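Local structure of EGF family domain-containing protein (Toxoplasma gondii, 4Z80) at residues A[358-364]-A[466-470]; A[352-356]-A[404-408]; A[63-67]-A[275-279]; A[28-32]-A[175-179]. The protein binds a peptide of the rhoptry neck protein RON2L1 and probably helps to form the moving junction through which the parasite enters host cells. All blocks are in the same frame, centred on the assembly; numbering follows the deposited sequence.

Contact 1: A[358-364]-A[466-470]; sequences VSKGKYC and LPEDK
Ser359 donates its hydroxyl to the carboxylate of Asp469, OG to OD2 at 2.6 Å, on the lone pair turned away from the other oxygen. That second oxygen, OD1, is satisfied by the backbone N of Cys471, so both carboxylate oxygens are held and the group is fixed in rotation. With chi1 at -176°, Asp469 sets its CG opposite its own N and reaches back to the strand. The side chains of Lys360 and Asp469 cross at about a right angle, and the lysine approaches with carbon: CE is 3.1 Å from Asp469 OD2, while NZ stays beyond salt-bridge range. Segment 466-470 satisfies both backbone polar atoms of Cys364. Its N donates to Pro467 O at 3.0 Å, and its O accepts from Asp469 N at 2.9 Å. Glu468 sends OE1 to a salt bridge with Arg354. Tyr363 lays CD1 against Pro467 CG at 3.8 Å, and Leu466 packs its CB on Cys364 CB at 3.9 Å. The two Cys364 bonds, flanking Glu468, are the pattern of a single parallel beta bridge. It pins segment 466-470, near the end of the modelled chain, to strand 363-366, the outer arm of a tight hairpin that the Cys364-Cys436 disulfide ties to strand 436-440.

Contact 2: A[352-356]-A[404-408]; sequences NVRWG and HWATF
Trp355 and Trp405 meet as a T-shaped pair, the edge of Trp405 pointing at the face of Trp355, with planes at 73° and the six-membered ring of Trp355 centred 5.0 Å from the five-membered ring of Trp405. Trp405 CB sits above the pyrrole part of the Trp355 indole, 3.8 Å from its centroid and 13° off the normal, a CH-pi contact. CD1 of Trp405 follows over the benzene part, 4.0 Å from Trp355 CZ2. At the edge of Trp355, NE1 gives a weak hydrogen bond to Ala406 O (2.9 Å); a second weak one goes to Phe446 O. The side chains of Thr407 and Trp355 run past each other in opposite directions. Thr407 OG1 hydrogen-bonds a water at 2.7 Å, and that water donates to Trp355 O at 2.8 Å. With OG1 beside its backbone N (chi1 -64°), Thr407 leaves its methyl, CG2, anti to N and 4.0 Å from CG of Arg354. Strands 353-356 and 405-408 belong to two different antiparallel sheets, probably of a PAN-type domain, and face each other through side chains, their axes 6.5 Å apart at closest. Beyond this shell, Phe19 positions both tryptophans: its O takes the N-H of Trp405 NE1, and its ring meets Trp355 edge-to-face. Pro434 touches both indoles, and Ala445 and Thr447 of strand 443-447 pack on Trp355.

Contact 3: A[63-67]-A[275-279]; sequences MYDSS and FRSLP
The guanidinium of Arg276 carries the carboxylate of Asp65 on one face, the two planes 15° apart and stacked. Asp65 OD1 lies 3.3 Å from NH1, well out of the guanidinium plane, so this salt bridge rests on charge without an N-H aimed at the oxygen. Over the same face lies Ser66 N, 3.5 Å from Arg276 NH2, donor against donor. Near the guanidinium edge is Tyr64 O, which accepts from Arg276 NE at 2.9 Å on a lone pair in its carbonyl plane. The acidic group is held by an Asx turn: OD1 of Asp65 accepts from Ser67 N at 2.9 Å and from Ser67 OG. The turn follows strand 60-62 and the arginine precedes strand 280-283, two loops also joined by the Cys72-Cys274 disulfide. CG opposite the backbone N (chi1 179°) and a chain stretched out to NE carry the charged end of Arg276 up against the turn. Its NH1 and NH2 have further salt-bridge partners in Asp175 and Glu177, so three carboxylates gather round one guanidinium, probably favouring its charged form. Met63 SD packs 4.0 Å from CB of Arg276. One water links Tyr64 O and Ser277 OG, 2.7 Å from each.

Contact 4: A[28-32]-A[175-179]; sequences LIWDK and DKEFD
Glu177 reaches across to Trp30, the two side chains crossing at about a right angle. Its CB is 4.2 Å from Trp30 CB, and CG comes to 3.4 Å from Trp30 O. From there the chain runs extended, with chi2 at -156°, which carries the carboxylate along the strand backbone: CD lies 4.0 Å from Trp30 N. At the tip OE2 accepts from Trp30 N at 3.0 Å, nearly straight with 163° at the hydrogen, on the lone pair turned away from OE1. The same oxygen touches Trp30 CD1 at 3.5 Å and Ile29 CB at 3.7 Å, and it also takes a hydrogen bond from His335 NE2. OE1 belongs to the Arg276 salt bridge, so both oxygens of this buried group are occupied. The start of Glu177 is fixed by an Asx turn, Asp175 OD1 accepting its N, inside a type I beta turn from Asp175 to Phe178. A water donates to Lys176 O at 2.6 Å and accepts from Lys32 N, adding a second tie. The turn follows helix 165-172, whose Tyr168 and Met172 receive the Phe178 ring, while Trp30 ends edge strand 27-30, which pairs with strand 43-51.

Two crossed pairs of contacts lie along the chain. Contact 4 opens at 28-32 and contact 3 at 63-67; contact 4 closes at 175-179, before contact 3 closes at 275-279, so their loops interlock without nesting. Their centres are 10 Å apart, and Arg276 with Asp175 and Glu177 joins them into one buried charged cluster uniting edge strand 27-30 with three loops. Both are complete before contact 2 opens at 352-356. Contact 1 opens next, at 358-364; contact 2 closes at 404-408 and contact 1 at 466-470, again crossing. These two share strand 353-359, joining its sheet to a second sheet and to segment 466-470. Contacts 2 and 3 have centres about 36 Å apart.

Contact 1: A[358-364]-A[466-470]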
loop_
_atom_site.group_PDB
_atom_site.type_symbol
_atom_site.label_atom_id
_atom_site.label_comp_id
_atom_site.label_asym_id
_atom_site.label_seq_id
_atom_site.Cartn_x
_atom_site.Cartn_y
_atom_site.Cartn_z
ATOM N N VAL A 358 -21.723 24.653 -8.418
ATOM C CA VAL A 358 -22.283 25.935 -8.019
ATOM C C VAL A 358 -23.215 26.452 -9.111
ATOM O O VAL A 358 -22.941 26.301 -10.303
ATOM C CB VAL A 358 -21.177 26.966 -7.719
ATOM C CG1 VAL A 358 -21.772 28.345 -7.448
ATOM C CG2 VAL A 358 -20.353 26.521 -6.513
ATOM N N SER A 359 -24.328 27.027 -8.679
ATOM C CA SER A 359 -25.295 27.629 -9.584
ATOM C C SER A 359 -25.637 29.032 -9.096
ATOM O O SER A 359 -26.011 29.215 -7.940
ATOM C CB SER A 359 -26.551 26.766 -9.677
ATOM O OG SER A 359 -27.495 27.328 -10.571
ATOM N N LYS A 360 -25.476 30.015 -9.976
ATOM C CA LYS A 360 -25.807 31.407 -9.669
ATOM C C LYS A 360 -25.131 31.909 -8.396
ATOM O O LYS A 360 -25.759 32.566 -7.565
ATOM C CB LYS A 360 -27.322 31.574 -9.551
ATOM C CG LYS A 360 -28.082 31.198 -10.815
ATOM C CD LYS A 360 -29.517 30.821 -10.507
ATOM C CE LYS A 360 -30.191 30.169 -11.706
ATOM N NZ LYS A 360 -30.462 31.149 -12.787
ATOM N N GLY A 361 -23.852 31.583 -8.246
ATOM C CA GLY A 361 -23.028 32.159 -7.200
ATOM C C GLY A 361 -23.167 31.562 -5.812
ATOM O O GLY A 361 -22.165 31.187 -5.204
ATOM N N LYS A 362 -24.395 31.484 -5.299
ATOM C CA LYS A 362 -24.607 31.103 -3.902
ATOM C C LYS A 362 -25.559 29.918 -3.742
ATOM O O LYS A 362 -26.047 29.654 -2.646
ATOM C CB LYS A 362 -25.128 32.311 -3.106
ATOM C CG LYS A 362 -25.809 33.372 -3.952
ATOM C CD LYS A 362 -26.469 34.449 -3.092
ATOM C CE LYS A 362 -27.767 33.954 -2.469
ATOM N NZ LYS A 362 -28.609 35.082 -1.981
ATOM N N TYR A 363 -25.797 29.189 -4.832
ATOM C CA TYR A 363 -26.625 27.988 -4.780
ATOM C C TYR A 363 -25.853 26.808 -5.342
ATOM O O TYR A 363 -24.768 26.969 -5.898
ATOM C CB TYR A 363 -27.934 28.192 -5.541
ATOM C CG TYR A 363 -28.773 29.309 -4.957
ATOM C CD1 TYR A 363 -29.686 29.053 -3.948
ATOM C CD2 TYR A 363 -28.632 30.618 -5.400
ATOM C CE1 TYR A 363 -30.448 30.067 -3.398
ATOM C CE2 TYR A 363 -29.394 31.640 -4.854
ATOM C CZ TYR A 363 -30.297 31.355 -3.852
ATOM O OH TYR A 363 -31.059 32.359 -3.298
ATOM N N CYS A 364 -26.415 25.623 -5.148
ATOM C CA CYS A 364 -25.804 24.385 -5.599
ATOM C C CYS A 364 -26.860 23.615 -6.374
ATOM O O CYS A 364 -28.005 23.536 -5.945
ATOM C CB CYS A 364 -25.280 23.576 -4.405
ATOM S SG CYS A 364 -24.200 22.170 -4.817
ATOM N N LEU A 466 -24.382 24.462 0.237
ATOM C CA LEU A 466 -25.163 25.612 -0.218
ATOM C C LEU A 466 -26.612 25.191 -0.411
ATOM O O LEU A 466 -26.896 24.020 -0.657
ATOM C CB LEU A 466 -24.611 26.181 -1.529
ATOM C CG LEU A 466 -23.252 26.864 -1.478
ATOM C CD1 LEU A 466 -22.756 27.166 -2.889
ATOM C CD2 LEU A 466 -23.316 28.139 -0.652
ATOM N N PRO A 467 -27.545 26.152 -0.304
ATOM C CA PRO A 467 -28.942 25.839 -0.617
ATOM C C PRO A 467 -29.094 25.413 -2.073
ATOM O O PRO A 467 -28.360 25.908 -2.936
ATOM C CB PRO A 467 -29.676 27.159 -0.343
ATOM C CG PRO A 467 -28.618 28.214 -0.388
ATOM C CD PRO A 467 -27.353 27.562 0.067
ATOM N N GLU A 468 -30.031 24.509 -2.337
ATOM C CA GLU A 468 -30.242 24.018 -3.688
ATOM C C GLU A 468 -30.870 25.091 -4.564
ATOM O O GLU A 468 -31.762 25.823 -4.131
ATOM C CB GLU A 468 -31.127 22.762 -3.693
ATOM C CG GLU A 468 -31.450 22.265 -5.107
ATOM C CD GLU A 468 -32.160 20.921 -5.139
ATOM O OE1 GLU A 468 -32.509 20.390 -4.065
ATOM O OE2 GLU A 468 -32.370 20.396 -6.255
ATOM N N ASP A 469 -30.371 25.198 -5.790
ATOM C CA ASP A 469 -31.062 25.942 -6.832
ATOM C C ASP A 469 -32.234 25.094 -7.313
ATOM O O ASP A 469 -32.049 24.168 -8.096
ATOM C CB ASP A 469 -30.112 26.272 -7.984
ATOM C CG ASP A 469 -30.761 27.141 -9.052
ATOM O OD1 ASP A 469 -31.992 27.354 -8.995
ATOM O OD2 ASP A 469 -30.034 27.616 -9.946
ATOM N N LYS A 470 -33.437 25.409 -6.845
ATOM C CA LYS A 470 -34.604 24.593 -7.162
ATOM C C LYS A 470 -35.314 25.054 -8.434
ATOM O O LYS A 470 -36.384 24.544 -8.767
ATOM C CB LYS A 470 -35.586 24.603 -5.988
ATOM C CG LYS A 470 -35.033 23.968 -4.722
ATOM C CD LYS A 470 -36.064 23.944 -3.612
ATOM C CE LYS A 470 -35.474 23.383 -2.329
ATOM N NZ LYS A 470 -36.397 23.547 -1.176
#

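Contact 2: A[352-356]-A[404-408]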
loop_
_atom_site.group_PDB
_atom_site.type_symbol
_atom_site.label_atom_id
_atom_site.label_comp_id
_atom_site.label_asym_id
_atom_site.label_seq_id
_atom_site.Cartn_x
_atom_site.Cartn_y
_atom_site.Cartn_z
ATOM N N ASN A 352 -25.925 12.663 4.534
ATOM C CA ASN A 352 -26.947 13.683 4.371
ATOM C C ASN A 352 -26.569 14.786 3.396
ATOM O O ASN A 352 -26.999 15.921 3.548
ATOM C CB ASN A 352 -27.296 14.291 5.739
ATOM C CG ASN A 352 -27.915 13.283 6.684
ATOM O OD1 ASN A 352 -27.372 13.003 7.750
ATOM N ND2 ASN A 352 -29.061 12.727 6.294
ATOM N N VAL A 353 -25.785 14.447 2.372
ATOM C CA VAL A 353 -25.468 15.415 1.333
ATOM C C VAL A 353 -25.470 14.771 -0.043
ATOM O O VAL A 353 -25.378 13.547 -0.167
ATOM C CB VAL A 353 -24.107 16.105 1.570
ATOM C CG1 VAL A 353 -24.208 17.103 2.743
ATOM C CG2 VAL A 353 -23.002 15.077 1.811
ATOM N N ARG A 354 -25.593 15.636 -1.047
ATOM C CA ARG A 354 -25.612 15.264 -2.468
ATOM C C ARG A 354 -24.538 16.055 -3.226
ATOM O O ARG A 354 -24.428 17.268 -3.039
ATOM C CB ARG A 354 -26.982 15.563 -3.089
ATOM C CG ARG A 354 -28.183 15.018 -2.348
ATOM C CD ARG A 354 -29.428 15.869 -2.602
ATOM N NE ARG A 354 -29.805 15.912 -4.013
ATOM C CZ ARG A 354 -30.687 16.766 -4.526
ATOM N NH1 ARG A 354 -31.279 17.671 -3.753
ATOM N NH2 ARG A 354 -30.972 16.727 -5.820
ATOM N N TRP A 355 -23.763 15.405 -4.096
ATOM C CA TRP A 355 -22.768 16.125 -4.899
ATOM C C TRP A 355 -23.409 17.145 -5.830
ATOM O O TRP A 355 -24.400 16.841 -6.492
ATOM C CB TRP A 355 -21.939 15.162 -5.760
ATOM C CG TRP A 355 -21.183 14.120 -4.997
ATOM C CD1 TRP A 355 -21.462 12.787 -4.933
ATOM C CD2 TRP A 355 -20.010 14.323 -4.201
ATOM N NE1 TRP A 355 -20.545 12.148 -4.142
ATOM C CE2 TRP A 355 -19.638 13.067 -3.682
ATOM C CE3 TRP A 355 -19.238 15.443 -3.880
ATOM C CZ2 TRP A 355 -18.539 12.901 -2.845
ATOM C CZ3 TRP A 355 -18.148 15.280 -3.054
ATOM C CH2 TRP A 355 -17.806 14.019 -2.543
ATOM N N GLY A 356 -22.817 18.331 -5.918
ATOM C CA GLY A 356 -23.308 19.345 -6.835
ATOM C C GLY A 356 -22.231 20.239 -7.411
ATOM O O GLY A 356 -21.038 20.083 -7.126
ATOM N N HIS A 404 -16.086 8.766 -10.128
ATOM C CA HIS A 404 -15.372 8.909 -8.853
ATOM C C HIS A 404 -16.232 9.443 -7.727
ATOM O O HIS A 404 -15.761 9.526 -6.590
ATOM C CB HIS A 404 -14.154 9.806 -9.025
ATOM C CG HIS A 404 -13.119 9.192 -9.903
ATOM N ND1 HIS A 404 -12.420 8.061 -9.535
ATOM C CD2 HIS A 404 -12.732 9.486 -11.164
ATOM C CE1 HIS A 404 -11.612 7.711 -10.520
ATOM N NE2 HIS A 404 -11.786 8.556 -11.522
ATOM N N TRP A 405 -17.480 9.779 -8.035
ATOM C CA TRP A 405 -18.420 10.340 -7.071
ATOM C C TRP A 405 -19.762 9.686 -7.297
ATOM O O TRP A 405 -20.181 9.522 -8.446
ATOM C CB TRP A 405 -18.538 11.863 -7.237
ATOM C CG TRP A 405 -17.212 12.545 -7.299
ATOM C CD1 TRP A 405 -16.499 13.058 -6.250
ATOM C CD2 TRP A 405 -16.409 12.757 -8.469
ATOM N NE1 TRP A 405 -15.308 13.584 -6.698
ATOM C CE2 TRP A 405 -15.228 13.407 -8.056
ATOM C CE3 TRP A 405 -16.574 12.460 -9.827
ATOM C CZ2 TRP A 405 -14.229 13.777 -8.949
ATOM C CZ3 TRP A 405 -15.582 12.823 -10.706
ATOM C CH2 TRP A 405 -14.419 13.464 -10.273
ATOM N N ALA A 406 -20.431 9.312 -6.207
ATOM C CA ALA A 406 -21.794 8.820 -6.280
ATOM C C ALA A 406 -22.640 9.426 -5.177
ATOM O O ALA A 406 -22.150 9.679 -4.070
ATOM C CB ALA A 406 -21.831 7.308 -6.185
ATOM N N THR A 407 -23.914 9.640 -5.480
ATOM C CA THR A 407 -24.904 10.054 -4.492
ATOM C C THR A 407 -25.890 8.929 -4.355
ATOM O O THR A 407 -26.499 8.511 -5.349
ATOM C CB THR A 407 -25.653 11.342 -4.904
ATOM O OG1 THR A 407 -24.741 12.443 -4.968
ATOM C CG2 THR A 407 -26.791 11.674 -3.924
ATOM N N PHE A 408 -26.030 8.433 -3.133
ATOM C CA PHE A 408 -27.032 7.438 -2.806
ATOM C C PHE A 408 -28.269 8.134 -2.274
ATOM O O PHE A 408 -28.171 8.975 -1.387
ATOM C CB PHE A 408 -26.499 6.449 -1.780
ATOM C CG PHE A 408 -27.503 5.421 -1.355
ATOM C CD1 PHE A 408 -27.764 4.327 -2.158
ATOM C CD2 PHE A 408 -28.168 5.535 -0.144
ATOM C CE1 PHE A 408 -28.683 3.370 -1.777
ATOM C CE2 PHE A 408 -29.086 4.575 0.249
ATOM C CZ PHE A 408 -29.343 3.490 -0.565
HETATM O O HOH W 1 -25.877 14.499 -6.366
#

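Contact 3: A[63-67]-A[275-279]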
loop_
_atom_site.group_PDB
_atom_site.type_symbol
_atom_site.label_atom_id
_atom_site.label_comp_id
_atom_site.label_asym_id
_atom_site.label_seq_id
_atom_site.Cartn_x
_atom_site.Cartn_y
_atom_site.Cartn_z
ATOM N N MET A 63 7.871 1.332 -13.033
ATOM C CA MET A 63 8.860 1.280 -11.979
ATOM C C MET A 63 9.904 2.370 -12.203
ATOM O O MET A 63 10.467 2.507 -13.292
ATOM C CB MET A 63 9.517 -0.099 -11.921
ATOM C CG MET A 63 10.670 -0.202 -10.915
ATOM S SD MET A 63 10.220 0.174 -9.206
ATOM C CE MET A 63 9.304 -1.306 -8.756
ATOM N N TYR A 64 10.124 3.157 -11.157
ATOM C CA TYR A 64 11.068 4.261 -11.181
ATOM C C TYR A 64 12.157 3.962 -10.171
ATOM O O TYR A 64 11.871 3.784 -8.985
ATOM C CB TYR A 64 10.362 5.570 -10.839
ATOM C CG TYR A 64 11.263 6.774 -10.756
ATOM C CD1 TYR A 64 11.658 7.443 -11.906
ATOM C CD2 TYR A 64 11.685 7.264 -9.532
ATOM C CE1 TYR A 64 12.469 8.560 -11.838
ATOM C CE2 TYR A 64 12.502 8.382 -9.450
ATOM C CZ TYR A 64 12.886 9.023 -10.607
ATOM O OH TYR A 64 13.689 10.137 -10.529
ATOM N N ASP A 65 13.398 3.897 -10.640
ATOM C CA ASP A 65 14.528 3.623 -9.767
ATOM C C ASP A 65 15.629 4.651 -10.014
ATOM O O ASP A 65 16.338 4.593 -11.018
ATOM C CB ASP A 65 15.050 2.203 -9.983
ATOM C CG ASP A 65 15.980 1.753 -8.875
ATOM O OD1 ASP A 65 16.670 2.618 -8.303
ATOM O OD2 ASP A 65 16.019 0.542 -8.571
ATOM N N SER A 66 15.767 5.582 -9.079
ATOM C CA SER A 66 16.775 6.631 -9.173
ATOM C C SER A 66 17.933 6.372 -8.210
ATOM O O SER A 66 18.648 7.295 -7.828
ATOM C CB SER A 66 16.152 7.999 -8.898
ATOM O OG SER A 66 15.521 8.021 -7.633
ATOM N N SER A 67 18.116 5.115 -7.813
ATOM C CA SER A 67 19.357 4.735 -7.146
ATOM C C SER A 67 20.467 4.881 -8.183
ATOM O O SER A 67 20.203 4.919 -9.385
ATOM C CB SER A 67 19.288 3.305 -6.580
ATOM O OG SER A 67 19.167 2.337 -7.610
ATOM N N PHE A 275 12.640 -5.523 -5.273
ATOM C CA PHE A 275 11.632 -4.933 -4.397
ATOM C C PHE A 275 11.892 -3.444 -4.220
ATOM O O PHE A 275 12.908 -3.045 -3.654
ATOM C CB PHE A 275 11.624 -5.632 -3.030
ATOM C CG PHE A 275 11.243 -7.087 -3.092
ATOM C CD1 PHE A 275 9.911 -7.462 -3.164
ATOM C CD2 PHE A 275 12.211 -8.077 -3.095
ATOM C CE1 PHE A 275 9.549 -8.796 -3.222
ATOM C CE2 PHE A 275 11.856 -9.410 -3.161
ATOM C CZ PHE A 275 10.518 -9.769 -3.225
ATOM N N ARG A 276 10.976 -2.614 -4.705
ATOM C CA ARG A 276 11.125 -1.173 -4.595
ATOM C C ARG A 276 9.765 -0.503 -4.584
ATOM O O ARG A 276 8.827 -0.969 -5.232
ATOM C CB ARG A 276 11.971 -0.614 -5.747
ATOM C CG ARG A 276 12.155 0.901 -5.710
ATOM C CD ARG A 276 13.219 1.384 -6.680
ATOM N NE ARG A 276 13.342 2.840 -6.638
ATOM C CZ ARG A 276 14.293 3.524 -6.002
ATOM N NH1 ARG A 276 15.261 2.905 -5.333
ATOM N NH2 ARG A 276 14.268 4.849 -6.045
ATOM N N SER A 277 9.672 0.592 -3.837
ATOM C CA SER A 277 8.467 1.403 -3.769
ATOM C C SER A 277 7.238 0.560 -3.453
ATOM O O SER A 277 6.192 0.686 -4.087
ATOM C CB SER A 277 8.285 2.178 -5.075
ATOM O OG SER A 277 9.422 2.996 -5.295
ATOM N N LEU A 278 7.367 -0.280 -2.438
ATOM C CA LEU A 278 6.324 -1.241 -2.119
ATOM C C LEU A 278 5.083 -0.552 -1.588
ATOM O O LEU A 278 5.177 0.375 -0.786
ATOM C CB LEU A 278 6.824 -2.253 -1.090
ATOM C CG LEU A 278 7.980 -3.149 -1.537
ATOM C CD1 LEU A 278 8.365 -4.096 -0.410
ATOM C CD2 LEU A 278 7.638 -3.928 -2.788
ATOM N N PRO A 279 3.901 -1.025 -2.001
ATOM C CA PRO A 279 2.679 -0.535 -1.375
ATOM C C PRO A 279 2.526 -1.109 0.033
ATOM O O PRO A 279 3.280 -2.004 0.434
ATOM C CB PRO A 279 1.585 -1.034 -2.323
ATOM C CG PRO A 279 2.112 -2.297 -2.863
ATOM C CD PRO A 279 3.623 -2.121 -2.948
HETATM O O HOH W 2 10.027 4.651 -7.277
HETATM O O HOH W 3 16.523 0.300 -5.913
#

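Contact 4: A[28-32]-A[175-179]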
loop_
_atom_site.group_PDB
_atom_site.type_symbol
_atom_site.label_atom_id
_atom_site.label_comp_id
_atom_site.label_asym_id
_atom_site.label_seq_id
_atom_site.Cartn_x
_atom_site.Cartn_y
_atom_site.Cartn_z
ATOM N N LEU A 28 3.400 10.415 -8.446
ATOM C CA LEU A 28 4.541 11.243 -8.105
ATOM C C LEU A 28 5.752 10.396 -7.787
ATOM O O LEU A 28 5.649 9.210 -7.447
ATOM C CB LEU A 28 4.218 12.171 -6.931
ATOM C CG LEU A 28 4.034 11.612 -5.518
ATOM C CD1 LEU A 28 5.355 11.354 -4.792
ATOM C CD2 LEU A 28 3.192 12.579 -4.693
ATOM N N ILE A 29 6.913 11.016 -7.946
ATOM C CA ILE A 29 8.165 10.430 -7.519
ATOM C C ILE A 29 8.888 11.466 -6.661
ATOM O O ILE A 29 8.698 12.672 -6.847
ATOM C CB ILE A 29 9.034 10.006 -8.711
ATOM C CG1 ILE A 29 9.172 11.165 -9.690
ATOM C CG2 ILE A 29 8.419 8.795 -9.414
ATOM C CD1 ILE A 29 10.400 11.101 -10.502
ATOM N N TRP A 30 9.700 11.003 -5.719
ATOM C CA TRP A 30 10.401 11.911 -4.808
ATOM C C TRP A 30 11.651 12.448 -5.495
ATOM O O TRP A 30 12.397 11.696 -6.116
ATOM C CB TRP A 30 10.760 11.205 -3.488
ATOM C CG TRP A 30 9.580 10.560 -2.832
ATOM C CD1 TRP A 30 9.346 9.218 -2.702
ATOM C CD2 TRP A 30 8.451 11.219 -2.254
ATOM N NE1 TRP A 30 8.148 9.006 -2.073
ATOM C CE2 TRP A 30 7.580 10.216 -1.778
ATOM C CE3 TRP A 30 8.092 12.561 -2.084
ATOM C CZ2 TRP A 30 6.370 10.509 -1.158
ATOM C CZ3 TRP A 30 6.887 12.850 -1.461
ATOM C CH2 TRP A 30 6.044 11.828 -1.002
ATOM N N ASP A 31 11.858 13.757 -5.404
ATOM C CA ASP A 31 13.074 14.370 -5.928
ATOM C C ASP A 31 13.261 15.756 -5.327
ATOM O O ASP A 31 12.325 16.550 -5.302
ATOM C CB ASP A 31 13.025 14.460 -7.449
ATOM C CG ASP A 31 14.391 14.728 -8.052
ATOM O OD1 ASP A 31 14.816 15.900 -8.044
ATOM O OD2 ASP A 31 15.048 13.767 -8.515
ATOM N N LYS A 32 14.464 16.054 -4.851
ATOM C CA LYS A 32 14.684 17.332 -4.177
ATOM C C LYS A 32 14.622 18.512 -5.155
ATOM O O LYS A 32 14.524 19.659 -4.728
ATOM C CB LYS A 32 16.018 17.325 -3.420
ATOM C CG LYS A 32 17.255 17.143 -4.268
ATOM C CD LYS A 32 18.490 17.083 -3.381
ATOM C CE LYS A 32 19.716 16.658 -4.161
ATOM N NZ LYS A 32 19.964 17.543 -5.331
ATOM N N ASP A 175 20.644 7.649 -3.647
ATOM C CA ASP A 175 19.341 7.428 -4.276
ATOM C C ASP A 175 18.559 8.731 -4.228
ATOM O O ASP A 175 18.332 9.274 -3.148
ATOM C CB ASP A 175 18.597 6.305 -3.537
ATOM C CG ASP A 175 17.306 5.868 -4.227
ATOM O OD1 ASP A 175 16.666 6.672 -4.945
ATOM O OD2 ASP A 175 16.921 4.695 -4.016
ATOM N N LYS A 176 18.124 9.224 -5.384
ATOM C CA LYS A 176 17.466 10.525 -5.440
ATOM C C LYS A 176 16.104 10.536 -4.739
ATOM O O LYS A 176 15.567 11.607 -4.449
ATOM C CB LYS A 176 17.328 10.971 -6.898
ATOM C CG LYS A 176 18.680 11.137 -7.580
ATOM C CD LYS A 176 18.578 11.853 -8.917
ATOM C CE LYS A 176 19.963 12.071 -9.510
ATOM N NZ LYS A 176 19.939 12.933 -10.725
ATOM N N GLU A 177 15.565 9.357 -4.427
ATOM C CA GLU A 177 14.312 9.277 -3.673
ATOM C C GLU A 177 14.526 9.141 -2.166
ATOM O O GLU A 177 13.579 9.235 -1.388
ATOM C CB GLU A 177 13.459 8.105 -4.174
ATOM C CG GLU A 177 12.871 8.352 -5.549
ATOM C CD GLU A 177 11.629 7.531 -5.805
ATOM O OE1 GLU A 177 11.752 6.298 -5.954
ATOM O OE2 GLU A 177 10.529 8.123 -5.852
ATOM N N PHE A 178 15.768 8.901 -1.757
ATOM C CA PHE A 178 16.084 8.733 -0.348
ATOM C C PHE A 178 16.404 10.082 0.277
ATOM O O PHE A 178 16.993 10.940 -0.372
ATOM C CB PHE A 178 17.266 7.781 -0.185
ATOM C CG PHE A 178 17.556 7.395 1.245
ATOM C CD1 PHE A 178 16.916 6.314 1.821
ATOM C CD2 PHE A 178 18.485 8.098 1.999
ATOM C CE1 PHE A 178 17.177 5.941 3.124
ATOM C CE2 PHE A 178 18.751 7.736 3.315
ATOM C CZ PHE A 178 18.099 6.655 3.876
ATOM N N ASP A 179 15.996 10.268 1.528
ATOM C CA ASP A 179 16.365 11.457 2.286
ATOM C C ASP A 179 16.694 11.041 3.714
ATOM O O ASP A 179 15.887 10.400 4.369
ATOM C CB ASP A 179 15.241 12.491 2.270
ATOM C CG ASP A 179 15.601 13.746 3.042
ATOM O OD1 ASP A 179 16.169 14.674 2.428
ATOM O OD2 ASP A 179 15.333 13.797 4.260
HETATM O O HOH W 4 16.707 13.980 -4.677
#